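Local coordinates for coelenterazine-binding protein with bound coelenterazine (Renilla muelleri, PDB 2HPS) that binds the luciferin coelenterazine and probably, once calcium is bound, makes it available for reaction with luciferase and oxygen, at residues T142-N145 with T146-N150; R14-K17 with T18-Q21; E56-Q59 with E60-V64. All blocks are in the same frame, centred on the assembly; numbering follows the deposited sequence.

Interaction 1: residues T142-N145 with T146-N150; sequences TCFN and TLDFN. With CTZ (c2-hydroxy-coelenterazine), chain B.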
ATOM      1  N   THR A 142      -8.175  -1.023  14.194  1.00 15.63           N
ATOM      2  CA  THR A 142      -8.453   0.387  13.936  1.00 17.07           C
ATOM      3  C   THR A 142      -8.501   0.665  12.438  1.00 16.37           C
ATOM      4  O   THR A 142      -9.406   1.355  11.955  1.00 16.24           O
ATOM      5  CB  THR A 142      -7.423   1.309  14.620  1.00 17.40           C
ATOM      6  OG1 THR A 142      -7.603   1.239  16.042  1.00 19.25           O
ATOM      7  CG2 THR A 142      -7.581   2.743  14.142  1.00 19.56           C
ATOM      8  N   CYS A 143      -7.522   0.115  11.714  1.00 15.77           N
ATOM      9  CA  CYS A 143      -7.425   0.297  10.276  1.00 15.52           C
ATOM     10  C   CYS A 143      -8.680  -0.262   9.559  1.00 15.85           C
ATOM     11  O   CYS A 143      -9.318   0.441   8.734  1.00 16.29           O
ATOM     12  CB  CYS A 143      -6.131  -0.355   9.758  1.00 15.69           C
ATOM     13  SG  CYS A 143      -5.799  -0.074   7.991  1.00 14.58           S
ATOM     14  N   PHE A 144      -9.036  -1.502   9.890  1.00 15.53           N
ATOM     15  CA  PHE A 144     -10.245  -2.133   9.349  1.00 15.55           C
ATOM     16  C   PHE A 144     -11.468  -1.264   9.615  1.00 15.52           C
ATOM     17  O   PHE A 144     -12.265  -0.995   8.705  1.00 15.68           O
ATOM     18  CB  PHE A 144     -10.493  -3.502   9.990  1.00 15.98           C
ATOM     19  CG  PHE A 144     -11.784  -4.149   9.532  1.00 16.04           C
ATOM     20  CD1 PHE A 144     -11.829  -4.896   8.350  1.00 17.44           C
ATOM     21  CD2 PHE A 144     -12.973  -3.956  10.251  1.00 16.85           C
ATOM     22  CE1 PHE A 144     -13.030  -5.469   7.895  1.00 16.39           C
ATOM     23  CE2 PHE A 144     -14.185  -4.525   9.806  1.00 16.47           C
ATOM     24  CZ  PHE A 144     -14.209  -5.286   8.635  1.00 16.86           C
ATOM     25  N   ASN A 145     -11.632  -0.861  10.881  1.00 15.19           N
ATOM     26  CA  ASN A 145     -12.821  -0.100  11.273  1.00 15.42           C
ATOM     27  C   ASN A 145     -13.004   1.186  10.461  1.00 15.31           C
ATOM     28  O   ASN A 145     -14.110   1.523  10.049  1.00 15.67           O
ATOM     29  CB  ASN A 145     -12.765   0.205  12.771  1.00 15.27           C
ATOM     30  CG  ASN A 145     -14.056   0.830  13.286  1.00 15.56           C
ATOM     31  OD1 ASN A 145     -15.140   0.250  13.120  1.00 16.39           O
ATOM     32  ND2 ASN A 145     -13.946   2.013  13.907  1.00 16.25           N
ATOM     33  N   THR A 146     -11.909   1.898  10.213  1.00 15.14           N
ATOM     34  CA  THR A 146     -11.955   3.104   9.412  1.00 15.40           C
ATOM     35  C   THR A 146     -12.251   2.810   7.924  1.00 14.96           C
ATOM     36  O   THR A 146     -13.072   3.489   7.296  1.00 14.58           O
ATOM     37  CB  THR A 146     -10.657   3.948   9.578  1.00 15.12           C
ATOM     38  OG1 THR A 146     -10.461   4.298  10.972  1.00 16.09           O
ATOM     39  CG2 THR A 146     -10.737   5.219   8.716  1.00 15.34           C
ATOM     40  N   LEU A 147     -11.601   1.791   7.363  1.00 14.05           N
ATOM     41  CA  LEU A 147     -11.791   1.474   5.948  1.00 14.58           C
ATOM     42  C   LEU A 147     -13.172   0.904   5.654  1.00 14.69           C
ATOM     43  O   LEU A 147     -13.657   0.970   4.523  1.00 14.76           O
ATOM     44  CB  LEU A 147     -10.711   0.508   5.468  1.00 14.20           C
ATOM     45  CG  LEU A 147      -9.522   1.174   4.770  1.00 14.05           C
ATOM     46  CD1 LEU A 147      -8.810   2.144   5.670  1.00 14.79           C
ATOM     47  CD2 LEU A 147      -8.541   0.097   4.348  1.00 13.15           C
ATOM     48  N   ASP A 148     -13.784   0.344   6.692  1.00 14.75           N
ATOM     49  CA  ASP A 148     -15.185  -0.086   6.687  1.00 15.60           C
ATOM     50  C   ASP A 148     -16.043   1.175   6.864  1.00 15.76           C
ATOM     51  O   ASP A 148     -16.706   1.368   7.903  1.00 15.64           O
ATOM     52  CB  ASP A 148     -15.403  -1.092   7.836  1.00 15.15           C
ATOM     53  CG  ASP A 148     -16.851  -1.600   7.940  1.00 17.21           C
ATOM     54  OD1 ASP A 148     -17.600  -1.581   6.936  1.00 16.91           O
ATOM     55  OD2 ASP A 148     -17.221  -2.029   9.053  1.00 16.17           O
ATOM     56  N   PHE A 149     -16.011   2.046   5.857  1.00 15.33           N
ATOM     57  CA  PHE A 149     -16.594   3.373   6.000  1.00 16.86           C
ATOM     58  C   PHE A 149     -18.120   3.349   5.945  1.00 16.96           C
ATOM     59  O   PHE A 149     -18.788   4.303   6.396  1.00 16.88           O
ATOM     60  CB  PHE A 149     -15.953   4.399   5.048  1.00 16.91           C
ATOM     61  CG  PHE A 149     -16.098   4.076   3.572  1.00 17.82           C
ATOM     62  CD1 PHE A 149     -17.304   4.325   2.901  1.00 17.32           C
ATOM     63  CD2 PHE A 149     -15.011   3.614   2.844  1.00 16.93           C
ATOM     64  CE1 PHE A 149     -17.429   4.064   1.535  1.00 18.49           C
ATOM     65  CE2 PHE A 149     -15.126   3.360   1.475  1.00 17.45           C
ATOM     66  CZ  PHE A 149     -16.330   3.591   0.822  1.00 17.59           C
ATOM     67  N   ASN A 150     -18.664   2.256   5.414  1.00 17.13           N
ATOM     68  CA  ASN A 150     -20.103   2.013   5.517  1.00 17.70           C
ATOM     69  C   ASN A 150     -20.507   1.234   6.760  1.00 17.37           C
ATOM     70  O   ASN A 150     -21.702   1.008   6.986  1.00 18.70           O
ATOM     71  CB  ASN A 150     -20.637   1.366   4.239  1.00 17.61           C
ATOM     72  CG  ASN A 150     -20.664   2.347   3.087  1.00 19.01           C
ATOM     73  OD1 ASN A 150     -21.008   3.521   3.268  1.00 21.18           O
ATOM     74  ND2 ASN A 150     -20.266   1.892   1.914  1.00 19.45           N
TER
HETATM   75  N1  CTZ B 187       0.684  -2.218   3.166  1.00 13.65           N
HETATM   76  C2  CTZ B 187       1.915  -2.730   3.435  1.00 13.29           C
HETATM   77  C3  CTZ B 187       2.115  -2.377   4.841  1.00 12.47           C
HETATM   78  N4  CTZ B 187       1.062  -1.726   5.328  1.00 13.91           N
HETATM   79  C5  CTZ B 187       0.814  -1.213   6.551  1.00 11.67           C
HETATM   80  C6  CTZ B 187      -0.394  -0.543   6.764  1.00 12.38           C
HETATM   81  N7  CTZ B 187      -1.305  -0.416   5.775  1.00 12.96           N
HETATM   82  C8  CTZ B 187      -1.091  -0.928   4.543  1.00 13.70           C
HETATM   83  C9  CTZ B 187       0.197  -1.620   4.302  1.00 12.94           C
HETATM   84  C10 CTZ B 187       2.820  -3.461   2.471  1.00 13.68           C
HETATM   85  C11 CTZ B 187       3.171  -2.479   1.381  1.00 13.90           C
HETATM   86  C12 CTZ B 187       2.693  -2.688   0.089  1.00 13.04           C
HETATM   87  C13 CTZ B 187       2.986  -1.796  -0.936  1.00 16.02           C
HETATM   88  C14 CTZ B 187       3.779  -0.682  -0.645  1.00 16.20           C
HETATM   89  C15 CTZ B 187       4.257  -0.457   0.655  1.00 15.55           C
HETATM   90  C16 CTZ B 187       3.952  -1.361   1.676  1.00 14.78           C
HETATM   91  O17 CTZ B 187       4.064   0.193  -1.642  1.00 16.86           O
HETATM   92  O18 CTZ B 187       3.164  -2.640   5.549  1.00 13.35           O
HETATM   93  C19 CTZ B 187      -0.691  -0.003   8.109  1.00 12.99           C
HETATM   94  C20 CTZ B 187       0.310   0.534   8.923  1.00 11.75           C
HETATM   95  C21 CTZ B 187      -0.005   1.022  10.189  1.00 13.48           C
HETATM   96  C22 CTZ B 187      -1.325   0.960  10.658  1.00 12.43           C
HETATM   97  C23 CTZ B 187      -2.327   0.417   9.866  1.00 13.74           C
HETATM   98  C24 CTZ B 187      -2.011  -0.070   8.592  1.00 14.40           C
HETATM   99  O25 CTZ B 187      -1.600   1.439  11.902  1.00 12.87           O
HETATM  100  C26 CTZ B 187      -2.077  -0.785   3.399  1.00 13.73           C
HETATM  101  C27 CTZ B 187      -3.093  -1.894   3.487  1.00 15.55           C
HETATM  102  C28 CTZ B 187      -3.169  -2.890   2.514  1.00 17.71           C
HETATM  103  C29 CTZ B 187      -4.130  -3.894   2.636  1.00 17.01           C
HETATM  104  C30 CTZ B 187      -4.996  -3.902   3.741  1.00 15.99           C
HETATM  105  C31 CTZ B 187      -4.928  -2.898   4.706  1.00 16.54           C
HETATM  106  C32 CTZ B 187      -3.975  -1.886   4.574  1.00 16.58           C
HETATM  107  O   HOH W   1     -16.194  -1.915  11.574  1.00 17.46           O
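F144 lays one face of its ring over CB of D148, one helical turn further along the chain. The nearest ring atom to the acid is CE2, 4.0 Å from D148 OD2, and the ring and carboxylate planes stand 46° apart. Both have CG anti to the backbone N (chi1 176° in F144, 179° in D148), and the two side chains then slant across each other. Beneath them the backbone is tied by D148 N, which donates to F144 O at 2.9 Å. D148 is the first residue to leave helical geometry, and it sits at the centre of an inverse gamma turn. This is the exit of helix 137-147 into the loop of the fourth EF-hand, where D148 and N150 are probable calcium ligands, as in a nearly identical protein. No metal occupies the loop here. Instead the carboxylate is held from several directions: OD1 accepts from N152 N and OD2 from G153 N, while a water donates to D148 OD2 at 2.7 Å and, with its other hydrogen, to N145 OD1 at 2.9 Å. N150 ND2 meanwhile binds E159, another probable ligand of the same site. On the inner side of the helix, C143 brings SG within 4.4 Å of L147 CD1 and within 3.8 Å of C24 on the hydroxyphenyl ring of coelenterazine, so this helix touches both the luciferin pocket and the empty loop. F124 packs on C143 and L147 and meets the F144 ring edge-to-face. Further back, T146 N bonds T142 O at 3.1 Å, and T146 OG1 adds a weak bond to the same oxygen, while the T146 side chain touches A179 of helix 175-180.

Interaction 2: residues R14-K17 with T18-Q21; sequences RKMK and TRMQ. With CTZ (c2-hydroxy-coelenterazine), chain B.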
ATOM      1  N   ARG A  14       3.967  13.408   2.616  1.00 10.99           N
ATOM      2  CA  ARG A  14       3.767  12.855   3.961  1.00 10.70           C
ATOM      3  C   ARG A  14       3.102  11.486   3.898  1.00 10.38           C
ATOM      4  O   ARG A  14       3.546  10.547   4.567  1.00 10.56           O
ATOM      5  CB  ARG A  14       2.948  13.815   4.819  1.00 10.68           C
ATOM      6  CG  ARG A  14       2.817  13.389   6.287  1.00 11.36           C
ATOM      7  CD  ARG A  14       2.084  14.493   7.090  1.00 11.20           C
ATOM      8  NE  ARG A  14       1.897  14.111   8.485  1.00 11.37           N
ATOM      9  CZ  ARG A  14       2.789  14.291   9.454  1.00 14.25           C
ATOM     10  NH1 ARG A  14       3.979  14.843   9.190  1.00 13.79           N
ATOM     11  NH2 ARG A  14       2.494  13.888  10.702  1.00 14.13           N
ATOM     12  N   LYS A  15       2.093  11.359   3.032  1.00 10.69           N
ATOM     13  CA  LYS A  15       1.465  10.078   2.799  1.00 10.44           C
ATOM     14  C   LYS A  15       2.483   9.079   2.246  1.00 10.83           C
ATOM     15  O   LYS A  15       2.591   7.955   2.740  1.00 10.71           O
ATOM     16  CB  LYS A  15       0.287  10.227   1.845  1.00 10.14           C
ATOM     17  CG  LYS A  15      -0.940  10.916   2.473  1.00 11.04           C
ATOM     18  CD  LYS A  15      -2.174  10.787   1.595  1.00 11.92           C
ATOM     19  CE  LYS A  15      -2.021  11.486   0.234  1.00 11.80           C
ATOM     20  NZ  LYS A  15      -3.291  11.365  -0.623  1.00 11.41           N
HETATM   21  N   MSE A  16       3.236   9.502   1.239  1.00 10.80           N
HETATM   22  CA  MSE A  16       4.171   8.586   0.576  1.00 11.96           C
HETATM   23  C   MSE A  16       5.306   8.160   1.514  1.00 11.95           C
HETATM   24  O   MSE A  16       5.747   7.019   1.487  1.00 11.75           O
HETATM   25  CB  MSE A  16       4.718   9.177  -0.720  1.00 12.83           C
HETATM   26  CG  MSE A  16       3.676   9.441  -1.790  1.00 13.63           C
HETATM   27 SE   MSE A  16       2.599   7.823  -2.248  1.00 21.82          SE
HETATM   28  CE  MSE A  16       0.869   8.347  -1.326  1.00 14.84           C
ATOM     29  N   LYS A  17       5.778   9.074   2.356  1.00 11.51           N
ATOM     30  CA  LYS A  17       6.804   8.707   3.330  1.00 12.02           C
ATOM     31  C   LYS A  17       6.294   7.661   4.347  1.00 11.58           C
ATOM     32  O   LYS A  17       7.036   6.778   4.794  1.00 11.73           O
ATOM     33  CB  LYS A  17       7.345   9.960   4.052  1.00 12.61           C
ATOM     34  CG  LYS A  17       8.612   9.661   4.871  1.00 12.91           C
ATOM     35  CD  LYS A  17       9.190  10.880   5.621  1.00 14.78           C
ATOM     36  CE  LYS A  17      10.299  10.411   6.576  1.00 18.57           C
ATOM     37  NZ  LYS A  17      10.843  11.566   7.362  1.00 20.64           N
ATOM     38  N   THR A  18       5.019   7.757   4.700  1.00 11.04           N
ATOM     39  CA  THR A  18       4.405   6.806   5.626  1.00 11.52           C
ATOM     40  C   THR A  18       4.397   5.415   4.970  1.00 12.00           C
ATOM     41  O   THR A  18       4.775   4.412   5.587  1.00 11.67           O
ATOM     42  CB  THR A  18       2.999   7.298   5.985  1.00 12.15           C
ATOM     43  OG1 THR A  18       3.121   8.610   6.577  1.00 11.54           O
ATOM     44  CG2 THR A  18       2.331   6.364   6.989  1.00 12.29           C
ATOM     45  N   ARG A  19       4.042   5.396   3.695  1.00 11.84           N
ATOM     46  CA  ARG A  19       4.031   4.163   2.898  1.00 12.25           C
ATOM     47  C   ARG A  19       5.452   3.596   2.793  1.00 12.28           C
ATOM     48  O   ARG A  19       5.674   2.408   2.979  1.00 12.75           O
ATOM     49  CB  ARG A  19       3.498   4.479   1.500  1.00 12.22           C
ATOM     50  CG  ARG A  19       3.546   3.315   0.534  1.00 12.98           C
ATOM     51  CD  ARG A  19       3.064   3.785  -0.840  1.00 15.26           C
ATOM     52  NE  ARG A  19       3.473   2.848  -1.895  1.00 16.43           N
ATOM     53  CZ  ARG A  19       3.563   3.155  -3.191  1.00 16.97           C
ATOM     54  NH1 ARG A  19       3.254   4.376  -3.636  1.00 16.22           N
ATOM     55  NH2 ARG A  19       3.940   2.226  -4.054  1.00 14.97           N
HETATM   56  N   MSE A  20       6.417   4.457   2.512  1.00 12.65           N
HETATM   57  CA  MSE A  20       7.766   3.978   2.295  1.00 13.74           C
HETATM   58  C   MSE A  20       8.403   3.471   3.570  1.00 13.44           C
HETATM   59  O   MSE A  20       9.230   2.541   3.536  1.00 14.07           O
HETATM   60  CB  MSE A  20       8.615   5.055   1.635  1.00 14.55           C
HETATM   61  CG  MSE A  20       8.167   5.428   0.230  1.00 17.92           C
HETATM   62 SE   MSE A  20       8.309   3.899  -0.977  1.00 29.60          SE
HETATM   63  CE  MSE A  20       6.622   3.169  -1.049  1.00 21.69           C
ATOM     64  N   GLN A  21       8.001   4.046   4.706  1.00 12.70           N
ATOM     65  CA  GLN A  21       8.536   3.613   5.981  1.00 13.40           C
ATOM     66  C   GLN A  21       8.137   2.173   6.273  1.00 13.41           C
ATOM     67  O   GLN A  21       8.847   1.479   7.003  1.00 14.58           O
ATOM     68  CB  GLN A  21       8.143   4.535   7.139  0.65 12.50           C
ATOM     69  CG  GLN A  21       8.997   5.779   7.166  0.65 14.34           C
ATOM     70  CD  GLN A  21       9.233   6.372   8.547  0.65 16.42           C
ATOM     71  OE1 GLN A  21       8.609   5.997   9.544  0.65 18.20           O
ATOM     72  NE2 GLN A  21      10.146   7.313   8.597  0.65 17.71           N
TER
HETATM   73  N1  CTZ B 187       0.684  -2.218   3.166  1.00 13.65           N
HETATM   74  C2  CTZ B 187       1.915  -2.730   3.435  1.00 13.29           C
HETATM   75  C3  CTZ B 187       2.115  -2.377   4.841  1.00 12.47           C
HETATM   76  N4  CTZ B 187       1.062  -1.726   5.328  1.00 13.91           N
HETATM   77  C5  CTZ B 187       0.814  -1.213   6.551  1.00 11.67           C
HETATM   78  C6  CTZ B 187      -0.394  -0.543   6.764  1.00 12.38           C
HETATM   79  N7  CTZ B 187      -1.305  -0.416   5.775  1.00 12.96           N
HETATM   80  C8  CTZ B 187      -1.091  -0.928   4.543  1.00 13.70           C
HETATM   81  C9  CTZ B 187       0.197  -1.620   4.302  1.00 12.94           C
HETATM   82  C10 CTZ B 187       2.820  -3.461   2.471  1.00 13.68           C
HETATM   83  C11 CTZ B 187       3.171  -2.479   1.381  1.00 13.90           C
HETATM   84  C12 CTZ B 187       2.693  -2.688   0.089  1.00 13.04           C
HETATM   85  C13 CTZ B 187       2.986  -1.796  -0.936  1.00 16.02           C
HETATM   86  C14 CTZ B 187       3.779  -0.682  -0.645  1.00 16.20           C
HETATM   87  C15 CTZ B 187       4.257  -0.457   0.655  1.00 15.55           C
HETATM   88  C16 CTZ B 187       3.952  -1.361   1.676  1.00 14.78           C
HETATM   89  O17 CTZ B 187       4.064   0.193  -1.642  1.00 16.86           O
HETATM   90  O18 CTZ B 187       3.164  -2.640   5.549  1.00 13.35           O
HETATM   91  C19 CTZ B 187      -0.691  -0.003   8.109  1.00 12.99           C
HETATM   92  C20 CTZ B 187       0.310   0.534   8.923  1.00 11.75           C
HETATM   93  C21 CTZ B 187      -0.005   1.022  10.189  1.00 13.48           C
HETATM   94  C22 CTZ B 187      -1.325   0.960  10.658  1.00 12.43           C
HETATM   95  C23 CTZ B 187      -2.327   0.417   9.866  1.00 13.74           C
HETATM   96  C24 CTZ B 187      -2.011  -0.070   8.592  1.00 14.40           C
HETATM   97  O25 CTZ B 187      -1.600   1.439  11.902  1.00 12.87           O
HETATM   98  C26 CTZ B 187      -2.077  -0.785   3.399  1.00 13.73           C
HETATM   99  C27 CTZ B 187      -3.093  -1.894   3.487  1.00 15.55           C
HETATM  100  C28 CTZ B 187      -3.169  -2.890   2.514  1.00 17.71           C
HETATM  101  C29 CTZ B 187      -4.130  -3.894   2.636  1.00 17.01           C
HETATM  102  C30 CTZ B 187      -4.996  -3.902   3.741  1.00 15.99           C
HETATM  103  C31 CTZ B 187      -4.928  -2.898   4.706  1.00 16.54           C
HETATM  104  C32 CTZ B 187      -3.975  -1.886   4.574  1.00 16.58           C
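R19 leaves the helix with CB against M16 O, 3.4 Å away, and then runs straight out into the luciferin pocket. CG, anti to the backbone N (chi1 175°), passes beside the ring of the hydroxybenzyl arm of coelenterazine, near C15, and CD continues past the hydroxyl oxygen of that ring. The extended chain thereby delivers R19 NE to CTZ O17 at 2.7 Å, with an N-H...O angle of 163°. R19 NH2 reaches the same oxygen only weakly and also bonds Y36 OH, itself a partner of the ligand. At the other end of the guanidinium, NH1 lies 3.8 Å from SE of M16, the selenomethionine one turn back, which sits at the edge of the group and in its plane. Helix 6-21 is the entering helix of the first EF-hand, and this side of it looks into the cavity that holds coelenterazine. M20 adds its CE to the same wall, 4.0 Å from CTZ O17. With a leucine in place of R19, the phenolic oxygen would probably lose its direct charged partner, and the selenium of M16 would be left facing a gap where the guanidinium had been. The backbone behind is well tied: R14 O accepts from T18 N and, at 2.8 Å, from T18 OG1, the two donors coming from opposite faces of the carbonyl plane. T18 OG1 in turn accepts from V185 N, bringing the C-terminal tail onto the helix. In one of its two conformers Q21 brings NE2 to 3.7 Å from K17 CE.

Interaction 3: residues E56-Q59 with E60-V64; sequences ETRQ and EFLRV
T57 and F61 lie side by side and point the same way, the methyl CG2 of T57 running alongside the ring at 4.2 Å from F61 CE1. T57 O sits at the edge of that ring, near its plane, 3.3 Å from F61 CD1, and the same oxygen accepts from F61 N in a nearly straight bond (172°). The first torsion of T57 (chi1 -55°) turns the methyl, not the hydroxyl, toward the ring; OG1 bonds back to K53 O. From here the F61 ring reaches helix 33-47, where it meets Y36, and it touches coelenterazine itself.

L62 has a different setting. In the conformer described, one of two, the R58 guanidinium lays a face over L62 CD1, with R58 NH1 3.6 Å from that methyl, and the carboxamide of Q59 comes at it from another direction, with Q59 NE2 3.8 Å from L62 CD1. Both polar groups cross L62 at a slant, while their nitrogens are occupied elsewhere: R58, in this conformer, forms salt bridges with E55 and with E37, and Q59 NE2 bonds E55.

Further round helix 51-68, the entering helix of the second EF-hand, R63 grips the E60 carboxylate side-on in a salt bridge, R63 NE to E60 OE1 at 2.9 Å and R63 NH2 to E60 OE2 at 2.8 Å, each oxygen on its syn side. The E60 carboxyl carbon lies in the guanidinium plane at its edge, though OE1 is approached 30° out of the carboxylate plane. R63 NH1 hydrogen-bonds a glycerol, probably from the crystallisation liquor. Two bonds to separate oxygens fix the rotation of both groups, and the pairing probably lowers the cost of having the largely buried E60 charged.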
ATOM      1  N   GLU A  56       3.548 -13.503 -10.256  1.00 19.48           N
ATOM      2  CA  GLU A  56       2.835 -12.337 -10.780  1.00 19.91           C
ATOM      3  C   GLU A  56       2.853 -11.201  -9.735  1.00 18.09           C
ATOM      4  O   GLU A  56       3.077 -10.033 -10.071  1.00 17.77           O
ATOM      5  CB  GLU A  56       1.397 -12.721 -11.132  1.00 19.92           C
ATOM      6  CG  GLU A  56       1.276 -13.572 -12.388  1.00 22.94           C
ATOM      7  CD  GLU A  56      -0.127 -14.129 -12.593  1.00 24.89           C
ATOM      8  OE1 GLU A  56      -1.108 -13.520 -12.100  1.00 30.38           O
ATOM      9  OE2 GLU A  56      -0.255 -15.190 -13.261  1.00 32.27           O
ATOM     10  N   THR A  57       2.651 -11.570  -8.477  1.00 17.40           N
ATOM     11  CA  THR A  57       2.705 -10.605  -7.359  1.00 17.40           C
ATOM     12  C   THR A  57       4.106  -9.998  -7.255  1.00 16.74           C
ATOM     13  O   THR A  57       4.255  -8.768  -7.219  1.00 15.58           O
ATOM     14  CB  THR A  57       2.295 -11.251  -6.020  1.00 17.10           C
ATOM     15  OG1 THR A  57       1.000 -11.857  -6.166  1.00 19.44           O
ATOM     16  CG2 THR A  57       2.253 -10.207  -4.879  1.00 17.85           C
ATOM     17  N   ARG A  58       5.137 -10.845  -7.256  1.00 15.90           N
ATOM     18  CA  ARG A  58       6.521 -10.335  -7.277  1.00 16.47           C
ATOM     19  C   ARG A  58       6.795  -9.392  -8.467  1.00 16.30           C
ATOM     20  O   ARG A  58       7.382  -8.326  -8.302  1.00 15.25           O
ATOM     21  CB  ARG A  58       7.528 -11.497  -7.238  0.65 16.62           C
ATOM     22  CG  ARG A  58       8.892 -11.117  -6.634  0.65 17.46           C
ATOM     23  CD  ARG A  58       9.914 -12.271  -6.719  0.65 17.03           C
ATOM     24  NE  ARG A  58      10.161 -12.693  -8.106  0.65 18.37           N
ATOM     25  CZ  ARG A  58      11.174 -12.274  -8.860  0.65 18.05           C
ATOM     26  NH1 ARG A  58      12.082 -11.423  -8.370  0.65 19.90           N
ATOM     27  NH2 ARG A  58      11.290 -12.713 -10.111  0.65 20.13           N
ATOM     28  N   GLN A  59       6.374  -9.787  -9.670  1.00 16.02           N
ATOM     29  CA  GLN A  59       6.614  -8.982 -10.851  1.00 16.52           C
ATOM     30  C   GLN A  59       5.928  -7.611 -10.762  1.00 15.76           C
ATOM     31  O   GLN A  59       6.494  -6.608 -11.193  1.00 15.72           O
ATOM     32  CB  GLN A  59       6.183  -9.744 -12.108  1.00 17.56           C
ATOM     33  CG  GLN A  59       7.153 -10.878 -12.467  1.00 19.88           C
ATOM     34  CD  GLN A  59       8.561 -10.383 -12.792  1.00 23.43           C
ATOM     35  OE1 GLN A  59       8.738  -9.327 -13.401  1.00 26.28           O
ATOM     36  NE2 GLN A  59       9.571 -11.149 -12.375  1.00 22.71           N
ATOM     37  N   GLU A  60       4.739  -7.577 -10.163  1.00 15.51           N
ATOM     38  CA  GLU A  60       4.034  -6.294 -10.043  1.00 15.82           C
ATOM     39  C   GLU A  60       4.784  -5.411  -9.055  1.00 15.43           C
ATOM     40  O   GLU A  60       4.999  -4.220  -9.319  1.00 15.64           O
ATOM     41  CB  GLU A  60       2.559  -6.466  -9.654  1.00 16.17           C
ATOM     42  CG  GLU A  60       1.773  -5.129  -9.560  1.00 17.42           C
ATOM     43  CD  GLU A  60       1.732  -4.292 -10.866  1.00 21.21           C
ATOM     44  OE1 GLU A  60       2.154  -4.745 -11.971  1.00 21.61           O
ATOM     45  OE2 GLU A  60       1.270  -3.133 -10.787  1.00 22.60           O
ATOM     46  N   PHE A  61       5.222  -5.996  -7.941  1.00 15.39           N
ATOM     47  CA  PHE A  61       6.067  -5.237  -7.013  1.00 15.44           C
ATOM     48  C   PHE A  61       7.358  -4.720  -7.648  1.00 15.54           C
ATOM     49  O   PHE A  61       7.782  -3.601  -7.376  1.00 15.80           O
ATOM     50  CB  PHE A  61       6.343  -6.023  -5.727  1.00 15.78           C
ATOM     51  CG  PHE A  61       5.263  -5.855  -4.689  1.00 15.84           C
ATOM     52  CD1 PHE A  61       3.999  -6.405  -4.890  1.00 17.03           C
ATOM     53  CD2 PHE A  61       5.509  -5.119  -3.530  1.00 17.40           C
ATOM     54  CE1 PHE A  61       2.967  -6.228  -3.925  1.00 15.44           C
ATOM     55  CE2 PHE A  61       4.504  -4.927  -2.576  1.00 16.52           C
ATOM     56  CZ  PHE A  61       3.232  -5.492  -2.768  1.00 16.68           C
ATOM     57  N   LEU A  62       7.984  -5.526  -8.509  1.00 15.29           N
ATOM     58  CA  LEU A  62       9.192  -5.072  -9.185  1.00 15.88           C
ATOM     59  C   LEU A  62       8.894  -3.925 -10.137  1.00 15.65           C
ATOM     60  O   LEU A  62       9.679  -2.992 -10.251  1.00 15.98           O
ATOM     61  CB  LEU A  62       9.864  -6.228  -9.940  1.00 15.87           C
ATOM     62  CG  LEU A  62      10.480  -7.324  -9.072  1.00 18.57           C
ATOM     63  CD1 LEU A  62      10.945  -8.454  -9.997  1.00 20.71           C
ATOM     64  CD2 LEU A  62      11.623  -6.816  -8.195  1.00 21.27           C
ATOM     65  N   ARG A  63       7.749  -3.992 -10.815  1.00 15.25           N
ATOM     66  CA  ARG A  63       7.343  -2.939 -11.742  1.00 15.19           C
ATOM     67  C   ARG A  63       7.201  -1.593 -11.015  1.00 14.69           C
ATOM     68  O   ARG A  63       7.689  -0.552 -11.479  1.00 14.82           O
ATOM     69  CB  ARG A  63       6.032  -3.327 -12.438  1.00 15.07           C
ATOM     70  CG  ARG A  63       5.705  -2.408 -13.646  1.00 14.85           C
ATOM     71  CD  ARG A  63       4.367  -2.831 -14.283  1.00 16.27           C
ATOM     72  NE  ARG A  63       3.228  -2.462 -13.442  1.00 17.70           N
ATOM     73  CZ  ARG A  63       2.690  -1.244 -13.401  1.00 19.99           C
ATOM     74  NH1 ARG A  63       3.181  -0.264 -14.155  1.00 20.77           N
ATOM     75  NH2 ARG A  63       1.671  -1.003 -12.589  1.00 18.81           N
ATOM     76  N   VAL A  64       6.526  -1.634  -9.870  1.00 14.82           N
ATOM     77  CA  VAL A  64       6.377  -0.468  -8.994  1.00 15.00           C
ATOM     78  C   VAL A  64       7.739  -0.060  -8.400  1.00 14.78           C
ATOM     79  O   VAL A  64       8.051   1.124  -8.367  1.00 15.59           O
ATOM     80  CB  VAL A  64       5.276  -0.705  -7.933  1.00 15.66           C
ATOM     81  CG1 VAL A  64       5.150   0.481  -6.973  1.00 15.93           C
ATOM     82  CG2 VAL A  64       3.935  -0.947  -8.636  1.00 15.17           C
TER

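In the fold
Interactions 2 and 3 lie within single helices and interaction 1 spans the end of one; all three help line the luciferin cavity. Interaction 2 is the most buried, and its arginine offers the ligand a charged, directional grip. Interactions 1 and 3 are partly buried, sit on opposite sides of the chain's centre, about 27 Å apart between centres, and touch coelenterazine through apolar or sulfur-bearing side chains, C143 and F61. Interaction 1 alone ends in a probable calcium-binding loop, empty here, so its polar chemistry gathers round a carboxylate; in 56-64 it goes into salt bridges. Interactions 2 and 3 meet, R19 NH2 lying 3.6 Å from V64 CG1, whereas interaction 1 touches neither.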